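PDB 5V8S: flavoprotein from Thermotoga maritima, which probably acts as an oxidoreductase of the flavo-diiron family, passing electrons from FMN to a non-haem di-iron centre that reduces oxygen or nitric oxide. Local coordinates for residues A62-D67 / R147-K152; H92-H97 / F154-T159; I119-S122 / L128-G131. The protein carries 1 engineered substitution. One frame throughout, in Å; residues are numbered along the deposited sequence.

Contact 1 of 3, residues A62-D67 / R147-K152; sequences ANVLID and REIGGK
The amide N of Ile149 donates to Lys152 O at 2.9 Å, and Lys152 N returns a bond to Ile149 O at 3.0 Å. This reciprocal pair closes a beta hairpin with a two-residue loop, a type I' turn with Gly150 and Gly151 at its corners, both with positive phi (56° and 82°). Fixing the turn in this way presents one apolar branch and one bare backbone carbon to the strand that holds Ala62 and Val64. The branch is CG2 of Ile149: chi1 of -62° puts CG1 beside the backbone N and leaves CG2 anti to it, facing the gap between two methyl groups. Ala62 CB touches this CG2 at 3.7 Å, and Val64 CG2 meets it at 3.8 Å, the Val64 and Ile149 side chains crossing at about a right angle. Gly150 supplies the other surface, since its CA sits 3.9 Å from Ala62 CB with no side chain in between. Across the segments the attraction is purely van der Waals, made by alternate residues on one face of strand 62-66. That strand runs inside a mixed sheet between strands 50-59 and 92-94, whereas strand 146-149 is an edge strand of the second sheet. The hairpin end of one layer thus rests on the other in the beta sandwich of the metallo-beta-lactamase fold, with His92 of strand 92-94 also touching Ile149.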
loop_
_atom_site.group_PDB
_atom_site.type_symbol
_atom_site.label_atom_id
_atom_site.label_comp_id
_atom_site.label_asym_id
_atom_site.label_seq_id
_atom_site.Cartn_x
_atom_site.Cartn_y
_atom_site.Cartn_z
ATOM N N ALA A 62 7.281 47.702 11.362
ATOM C CA ALA A 62 7.374 46.485 10.579
ATOM C C ALA A 62 6.143 45.639 10.842
ATOM O O ALA A 62 5.563 45.680 11.926
ATOM C CB ALA A 62 8.626 45.679 10.944
ATOM N N ASN A 63 5.748 44.872 9.831
ATOM C CA ASN A 63 4.744 43.829 9.985
ATOM C C ASN A 63 5.327 42.578 9.354
ATOM O O ASN A 63 5.625 42.565 8.151
ATOM C CB ASN A 63 3.406 44.187 9.322
ATOM C CG ASN A 63 2.661 45.293 10.043
ATOM O OD1 ASN A 63 2.376 45.201 11.240
ATOM N ND2 ASN A 63 2.341 46.351 9.307
ATOM N N VAL A 64 5.505 41.541 10.166
ATOM C CA VAL A 64 6.276 40.354 9.790
ATOM C C VAL A 64 5.328 39.164 9.695
ATOM O O VAL A 64 4.779 38.713 10.706
ATOM C CB VAL A 64 7.399 40.071 10.794
ATOM C CG1 VAL A 64 8.260 38.891 10.330
ATOM C CG2 VAL A 64 8.243 41.327 11.035
ATOM N N LEU A 65 5.158 38.639 8.485
ATOM C CA LEU A 65 4.402 37.409 8.264
ATOM C C LEU A 65 5.358 36.229 8.336
ATOM O O LEU A 65 6.453 36.277 7.771
ATOM C CB LEU A 65 3.740 37.436 6.890
ATOM C CG LEU A 65 3.023 36.157 6.469
ATOM C CD1 LEU A 65 1.812 35.914 7.350
ATOM C CD2 LEU A 65 2.624 36.282 5.004
ATOM N N ILE A 66 4.954 35.179 9.052
ATOM C CA ILE A 66 5.804 34.008 9.255
ATOM C C ILE A 66 5.052 32.795 8.730
ATOM O O ILE A 66 4.007 32.414 9.268
ATOM C CB ILE A 66 6.231 33.841 10.723
ATOM C CG1 ILE A 66 6.972 35.119 11.159
ATOM C CG2 ILE A 66 7.127 32.593 10.893
ATOM C CD1 ILE A 66 7.508 35.074 12.563
ATOM N N ASP A 67 5.573 32.219 7.648
ATOM C CA ASP A 67 5.018 31.042 6.984
ATOM C C ASP A 67 3.657 31.347 6.347
ATOM O O ASP A 67 3.307 32.519 6.171
ATOM C CB ASP A 67 5.048 29.849 7.950
ATOM C CG ASP A 67 6.498 29.479 8.371
ATOM O OD1 ASP A 67 7.441 29.614 7.538
ATOM O OD2 ASP A 67 6.712 29.089 9.538
ATOM N N ARG A 147 18.780 39.641 13.425
ATOM C CA ARG A 147 18.365 40.783 12.644
ATOM C C ARG A 147 17.397 41.610 13.455
ATOM O O ARG A 147 16.462 41.084 14.042
ATOM C CB ARG A 147 17.731 40.353 11.328
ATOM C CG ARG A 147 18.744 39.826 10.333
ATOM C CD ARG A 147 18.084 39.405 9.041
ATOM N NE ARG A 147 17.878 40.540 8.163
ATOM C CZ ARG A 147 18.753 40.958 7.257
ATOM N NH1 ARG A 147 19.901 40.331 7.094
ATOM N NH2 ARG A 147 18.467 41.999 6.510
ATOM N N GLU A 148 17.644 42.908 13.503
ATOM C CA GLU A 148 16.779 43.811 14.224
ATOM C C GLU A 148 15.682 44.264 13.287
ATOM O O GLU A 148 15.940 44.908 12.281
ATOM C CB GLU A 148 17.567 45.003 14.752
ATOM C CG GLU A 148 16.763 45.881 15.680
ATOM C CD GLU A 148 17.525 47.107 16.117
ATOM O OE1 GLU A 148 17.026 48.213 15.881
ATOM O OE2 GLU A 148 18.610 46.948 16.694
ATOM N N ILE A 149 14.449 43.914 13.625
ATOM C CA ILE A 149 13.298 44.235 12.796
ATOM C C ILE A 149 12.228 44.787 13.722
ATOM O O ILE A 149 11.902 44.158 14.731
ATOM C CB ILE A 149 12.767 42.989 12.046
ATOM C CG1 ILE A 149 13.833 42.417 11.095
ATOM C CG2 ILE A 149 11.502 43.341 11.264
ATOM C CD1 ILE A 149 13.510 41.000 10.584
ATOM N N GLY A 150 11.695 45.963 13.397
ATOM C CA GLY A 150 10.635 46.540 14.217
ATOM C C GLY A 150 10.994 46.705 15.677
ATOM O O GLY A 150 10.111 46.602 16.543
ATOM N N GLY A 151 12.269 46.977 15.977
ATOM C CA GLY A 151 12.716 47.163 17.341
ATOM C C GLY A 151 12.999 45.899 18.124
ATOM O O GLY A 151 13.309 45.994 19.324
ATOM N N LYS A 152 12.882 44.721 17.503
ATOM C CA LYS A 152 13.114 43.454 18.173
ATOM C C LYS A 152 14.221 42.673 17.480
ATOM O O LYS A 152 14.457 42.822 16.277
ATOM C CB LYS A 152 11.836 42.601 18.178
ATOM C CG LYS A 152 10.633 43.327 18.795
ATOM C CD LYS A 152 10.810 43.536 20.282
ATOM C CE LYS A 152 9.547 44.100 20.902
ATOM N NZ LYS A 152 9.679 44.230 22.367
#

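Contact 2 of 3, residues H92-H97 / F154-T159; sequences HIIVNH and FKFVMT. With FEO (mu-oxo-diiron), chain C.
The space between the two sheets of the metallo-beta-lactamase sandwich, well back from the di-iron site along strand 92-94, is where Ile94 meets Phe154 and Phe156. Ile94 belongs to one sheet, the two phenylalanines to strand 152-158 of the other, and their alternation along that strand turns both rings inward. Nearly all the touching is done by a single methyl group, Ile94 CD1. An extended chain (chi2 177°) carries it away from its own sheet until it lies 3.9 Å from Phe156 CE1, at the edge of that ring and near its plane. The two side chains approach from opposite directions, and Ile94 CG2 adds a second contact with Phe156 CE1 at 4.0 Å. The same CD1 lies 3.9 Å from Phe154 CD2, oblique to that ring, so one methyl is shared by two aromatic groups. In this fold the metal ligands lie on loops at the ends of the sandwich strands, and the chain from Ile94 follows that plan, reaching the iron within three residues. His97 NE2 coordinates the iron FE1 at 2.2 Å, the bridging oxygen lying at the edge of its ring, near the ring plane. The other ring nitrogen, ND1, is hydrogen-bonded to Asp166, a second-shell carboxylate that would fix the rotation of the imidazole and probably make it a stronger donor to the metal. Glu99, His163 and Asp180 are also iron ligands. Water 1 binds the iron FE1 at 2.2 Å and water 2 the iron FE2 at 2.3 Å, each also donating a hydrogen bond to the oxo bridge. Between hydrophobic layer and metal, Asn96 is held by Thr170 through OD1, while its backbone N is bonded to Asp67.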
loop_
_atom_site.group_PDB
_atom_site.type_symbol
_atom_site.label_atom_id
_atom_site.label_comp_id
_atom_site.label_asym_id
_atom_site.label_seq_id
_atom_site.Cartn_x
_atom_site.Cartn_y
_atom_site.Cartn_z
ATOM N N HIS A 92 7.916 42.255 5.877
ATOM C CA HIS A 92 8.803 41.102 5.942
ATOM C C HIS A 92 7.981 39.831 5.862
ATOM O O HIS A 92 6.875 39.774 6.394
ATOM C CB HIS A 92 9.550 41.075 7.276
ATOM C CG HIS A 92 10.506 42.202 7.451
ATOM N ND1 HIS A 92 10.092 43.487 7.740
ATOM C CD2 HIS A 92 11.856 42.241 7.380
ATOM C CE1 HIS A 92 11.151 44.270 7.831
ATOM N NE2 HIS A 92 12.233 43.544 7.611
ATOM N N ILE A 93 8.533 38.822 5.190
ATOM C CA ILE A 93 8.005 37.461 5.235
ATOM C C ILE A 93 9.153 36.517 5.576
ATOM O O ILE A 93 10.167 36.479 4.865
ATOM C CB ILE A 93 7.338 37.039 3.910
ATOM C CG1 ILE A 93 6.197 37.993 3.545
ATOM C CG2 ILE A 93 6.799 35.610 4.030
ATOM C CD1 ILE A 93 5.598 37.790 2.177
ATOM N N ILE A 94 8.991 35.750 6.654
ATOM C CA ILE A 94 9.979 34.756 7.070
ATOM C C ILE A 94 9.492 33.385 6.631
ATOM O O ILE A 94 8.361 32.991 6.929
ATOM C CB ILE A 94 10.211 34.786 8.591
ATOM C CG1 ILE A 94 10.825 36.138 8.997
ATOM C CG2 ILE A 94 11.133 33.626 9.005
ATOM C CD1 ILE A 94 11.044 36.306 10.512
ATOM N N VAL A 95 10.340 32.682 5.904
ATOM C CA VAL A 95 10.039 31.351 5.386
ATOM C C VAL A 95 10.981 30.377 6.089
ATOM O O VAL A 95 12.138 30.211 5.698
ATOM C CB VAL A 95 10.186 31.300 3.862
ATOM C CG1 VAL A 95 9.868 29.906 3.340
ATOM C CG2 VAL A 95 9.268 32.327 3.226
ATOM N N ASN A 96 10.479 29.712 7.138
ATOM C CA ASN A 96 11.292 28.763 7.877
ATOM C C ASN A 96 11.539 27.478 7.079
ATOM O O ASN A 96 12.516 26.777 7.348
ATOM C CB ASN A 96 10.577 28.396 9.180
ATOM C CG ASN A 96 10.608 29.516 10.209
ATOM O OD1 ASN A 96 11.677 30.032 10.546
ATOM N ND2 ASN A 96 9.427 29.899 10.726
ATOM N N HIS A 97 10.682 27.172 6.102
ATOM C CA HIS A 97 10.670 25.911 5.371
ATOM C C HIS A 97 9.775 26.146 4.173
ATOM O O HIS A 97 8.726 26.786 4.295
ATOM C CB HIS A 97 10.101 24.835 6.318
ATOM C CG HIS A 97 9.862 23.464 5.739
ATOM N ND1 HIS A 97 10.787 22.732 5.016
ATOM C CD2 HIS A 97 8.798 22.645 5.904
ATOM C CE1 HIS A 97 10.282 21.544 4.726
ATOM N NE2 HIS A 97 9.078 21.463 5.263
ATOM N N PHE A 154 15.379 39.296 16.020
ATOM C CA PHE A 154 15.004 37.982 15.499
ATOM C C PHE A 154 16.270 37.160 15.303
ATOM O O PHE A 154 17.204 37.618 14.651
ATOM C CB PHE A 154 14.323 38.141 14.141
ATOM C CG PHE A 154 12.901 38.651 14.211
ATOM C CD1 PHE A 154 12.635 39.977 14.483
ATOM C CD2 PHE A 154 11.825 37.789 13.997
ATOM C CE1 PHE A 154 11.338 40.449 14.542
ATOM C CE2 PHE A 154 10.529 38.256 14.044
ATOM C CZ PHE A 154 10.287 39.600 14.326
ATOM N N LYS A 155 16.312 35.958 15.862
ATOM C CA LYS A 155 17.484 35.103 15.774
ATOM C C LYS A 155 17.115 33.860 14.979
ATOM O O LYS A 155 16.097 33.226 15.255
ATOM C CB LYS A 155 17.955 34.703 17.172
ATOM C CG LYS A 155 19.221 33.864 17.184
ATOM C CD LYS A 155 19.708 33.601 18.603
ATOM C CE LYS A 155 21.118 33.038 18.601
ATOM N NZ LYS A 155 22.103 33.995 17.974
ATOM N N PHE A 156 17.927 33.526 13.980
ATOM C CA PHE A 156 17.644 32.412 13.086
ATOM C C PHE A 156 18.595 31.266 13.388
ATOM O O PHE A 156 19.817 31.447 13.405
ATOM C CB PHE A 156 17.733 32.867 11.629
ATOM C CG PHE A 156 16.787 33.979 11.329
ATOM C CD1 PHE A 156 15.466 33.715 11.060
ATOM C CD2 PHE A 156 17.195 35.298 11.438
ATOM C CE1 PHE A 156 14.567 34.734 10.842
ATOM C CE2 PHE A 156 16.306 36.318 11.212
ATOM C CZ PHE A 156 14.980 36.036 10.921
ATOM N N VAL A 157 18.029 30.090 13.622
ATOM C CA VAL A 157 18.797 28.914 13.989
ATOM C C VAL A 157 18.523 27.841 12.942
ATOM O O VAL A 157 17.380 27.391 12.789
ATOM C CB VAL A 157 18.401 28.421 15.386
ATOM C CG1 VAL A 157 19.167 27.165 15.733
ATOM C CG2 VAL A 157 18.612 29.535 16.433
ATOM N N MET A 158 19.567 27.423 12.238
ATOM C CA MET A 158 19.399 26.366 11.243
ATOM C C MET A 158 19.184 25.031 11.947
ATOM O O MET A 158 19.917 24.680 12.877
ATOM C CB MET A 158 20.630 26.278 10.342
ATOM C CG MET A 158 20.978 27.558 9.589
ATOM S SD MET A 158 19.640 28.289 8.632
ATOM C CE MET A 158 19.256 29.737 9.620
ATOM N N THR A 159 18.171 24.296 11.519
ATOM C CA THR A 159 17.898 22.960 12.043
ATOM C C THR A 159 17.722 22.029 10.852
ATOM O O THR A 159 16.618 21.545 10.573
ATOM C CB THR A 159 16.677 22.964 12.968
ATOM O OG1 THR A 159 15.512 23.380 12.242
ATOM C CG2 THR A 159 16.911 23.914 14.153
HETATM FE FE1 FEO C . 7.535 19.893 5.627
HETATM FE FE2 FEO C . 4.729 21.256 7.002
HETATM O O FEO C . 5.987 20.959 5.637
HETATM O O HOH W 1 6.026 18.337 6.040
HETATM O O HOH W 2 4.694 19.005 7.320
#

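Contact 3 of 3, residues I119-S122 / L128-G131; sequences IIAS and LLEG
Apolar contacts account for everything that passes directly between Leu129 and the strand residues Ile119 and Ala121. One branch of the leucine does the work: CD1 stands 4.1 Å from Ile119 CG2 and 4.4 Å from Ala121 CB, reaching two side chains that project from the same face of the strand. Leu129 points from its helix toward the sheet, with CG opposite its carbonyl carbon (chi1 -72°), and its side chain meets that of Ile119 at a slant. Val138 of the next strand touches all three residues, and Leu106 and Leu110 of helix 106-113 extend the same hydrophobic layer.

Polar interactions belong to the surroundings. Ser122 occupies the N-cap position of helix 123-133, where its OG caps the backbone N of Gly125 and also bonds to Asp166 O, tying the start of the helix to a loop near the iron site. On the outer side of the helix Glu130 forms a salt bridge with Lys136, and its backbone O accepts a bond from Ser391 of the second subunit.

Strand 118-121, helix 123-133 and strand 138-140 make up a beta-alpha-beta unit, and this contact lays its helix on its first strand. With methyl groups alone at the interface, the cohesion is dispersive and weakly directional, whereas the directional bonds nearby, such as the Ser122 cap, lie outside the leucine contact.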
loop_
_atom_site.group_PDB
_atom_site.type_symbol
_atom_site.label_atom_id
_atom_site.label_comp_id
_atom_site.label_asym_id
_atom_site.label_seq_id
_atom_site.Cartn_x
_atom_site.Cartn_y
_atom_site.Cartn_z
ATOM N N ILE A 119 12.090 39.032 2.076
ATOM C CA ILE A 119 11.793 37.610 2.272
ATOM C C ILE A 119 13.029 36.962 2.883
ATOM O O ILE A 119 14.113 37.003 2.293
ATOM C CB ILE A 119 11.420 36.932 0.942
ATOM C CG1 ILE A 119 10.230 37.657 0.300
ATOM C CG2 ILE A 119 11.112 35.442 1.158
ATOM C CD1 ILE A 119 9.819 37.121 -1.085
ATOM N N ILE A 120 12.886 36.362 4.063
ATOM C CA ILE A 120 14.013 35.773 4.786
ATOM C C ILE A 120 13.899 34.255 4.744
ATOM O O ILE A 120 12.845 33.693 5.075
ATOM C CB ILE A 120 14.064 36.275 6.239
ATOM C CG1 ILE A 120 14.332 37.775 6.252
ATOM C CG2 ILE A 120 15.128 35.516 7.037
ATOM C CD1 ILE A 120 14.095 38.400 7.591
ATOM N N ALA A 121 14.998 33.588 4.386
ATOM C CA ALA A 121 15.024 32.132 4.346
ATOM C C ALA A 121 16.457 31.659 4.552
ATOM O O ALA A 121 17.400 32.448 4.520
ATOM C CB ALA A 121 14.474 31.611 3.015
ATOM N N SER A 122 16.620 30.359 4.734
ATOM C CA SER A 122 17.953 29.777 4.748
ATOM C C SER A 122 18.534 29.735 3.331
ATOM O O SER A 122 17.863 30.032 2.339
ATOM C CB SER A 122 17.890 28.357 5.297
ATOM O OG SER A 122 17.245 27.499 4.368
ATOM N N LEU A 128 15.128 26.848 -3.093
ATOM C CA LEU A 128 13.853 26.186 -3.337
ATOM C C LEU A 128 12.749 27.181 -3.676
ATOM O O LEU A 128 11.867 26.868 -4.482
ATOM C CB LEU A 128 13.461 25.313 -2.135
ATOM C CG LEU A 128 14.387 24.103 -1.919
ATOM C CD1 LEU A 128 14.191 23.473 -0.558
ATOM C CD2 LEU A 128 14.177 23.065 -3.029
ATOM N N LEU A 129 12.785 28.390 -3.110
ATOM C CA LEU A 129 11.764 29.363 -3.489
ATOM C C LEU A 129 11.893 29.751 -4.951
ATOM O O LEU A 129 10.890 30.018 -5.618
ATOM C CB LEU A 129 11.852 30.613 -2.614
ATOM C CG LEU A 129 11.386 30.445 -1.172
ATOM C CD1 LEU A 129 11.716 31.689 -0.352
ATOM C CD2 LEU A 129 9.890 30.149 -1.126
ATOM N N GLU A 130 13.113 29.784 -5.464
ATOM C CA GLU A 130 13.292 30.065 -6.882
ATOM C C GLU A 130 12.802 28.894 -7.726
ATOM O O GLU A 130 12.089 29.083 -8.714
ATOM C CB GLU A 130 14.760 30.344 -7.164
ATOM C CG GLU A 130 14.991 30.682 -8.618
ATOM C CD GLU A 130 16.457 30.827 -8.955
ATOM O OE1 GLU A 130 16.995 29.959 -9.691
ATOM O OE2 GLU A 130 17.068 31.802 -8.478
ATOM N N GLY A 131 13.160 27.673 -7.342
ATOM C CA GLY A 131 12.751 26.521 -8.134
ATOM C C GLY A 131 11.248 26.287 -8.129
ATOM O O GLY A 131 10.666 25.895 -9.146
#

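All three contacts lie in the di-iron domain. Strands 62-66, 92-94 and 118-121 run side by side in one sheet: Leu65 O is 2.8 Å from Ile94 N, a probable hydrogen bond joining contacts 1 and 2, and Ile93 O is 2.8 Å from Ile120 N, joining contacts 2 and 3. Contacts 1 and 2 both fill the space between the sheets, whereas contact 3 covers the other face of the first sheet with a helix. Centres of contacts 1 and 2, and of 2 and 3, are 11 Å apart; those of 1 and 3 are 17 Å apart. Contact 2 carries the iron ligand His97, while the Leu129 side chain of contact 3 stays about 12 Å from the cluster.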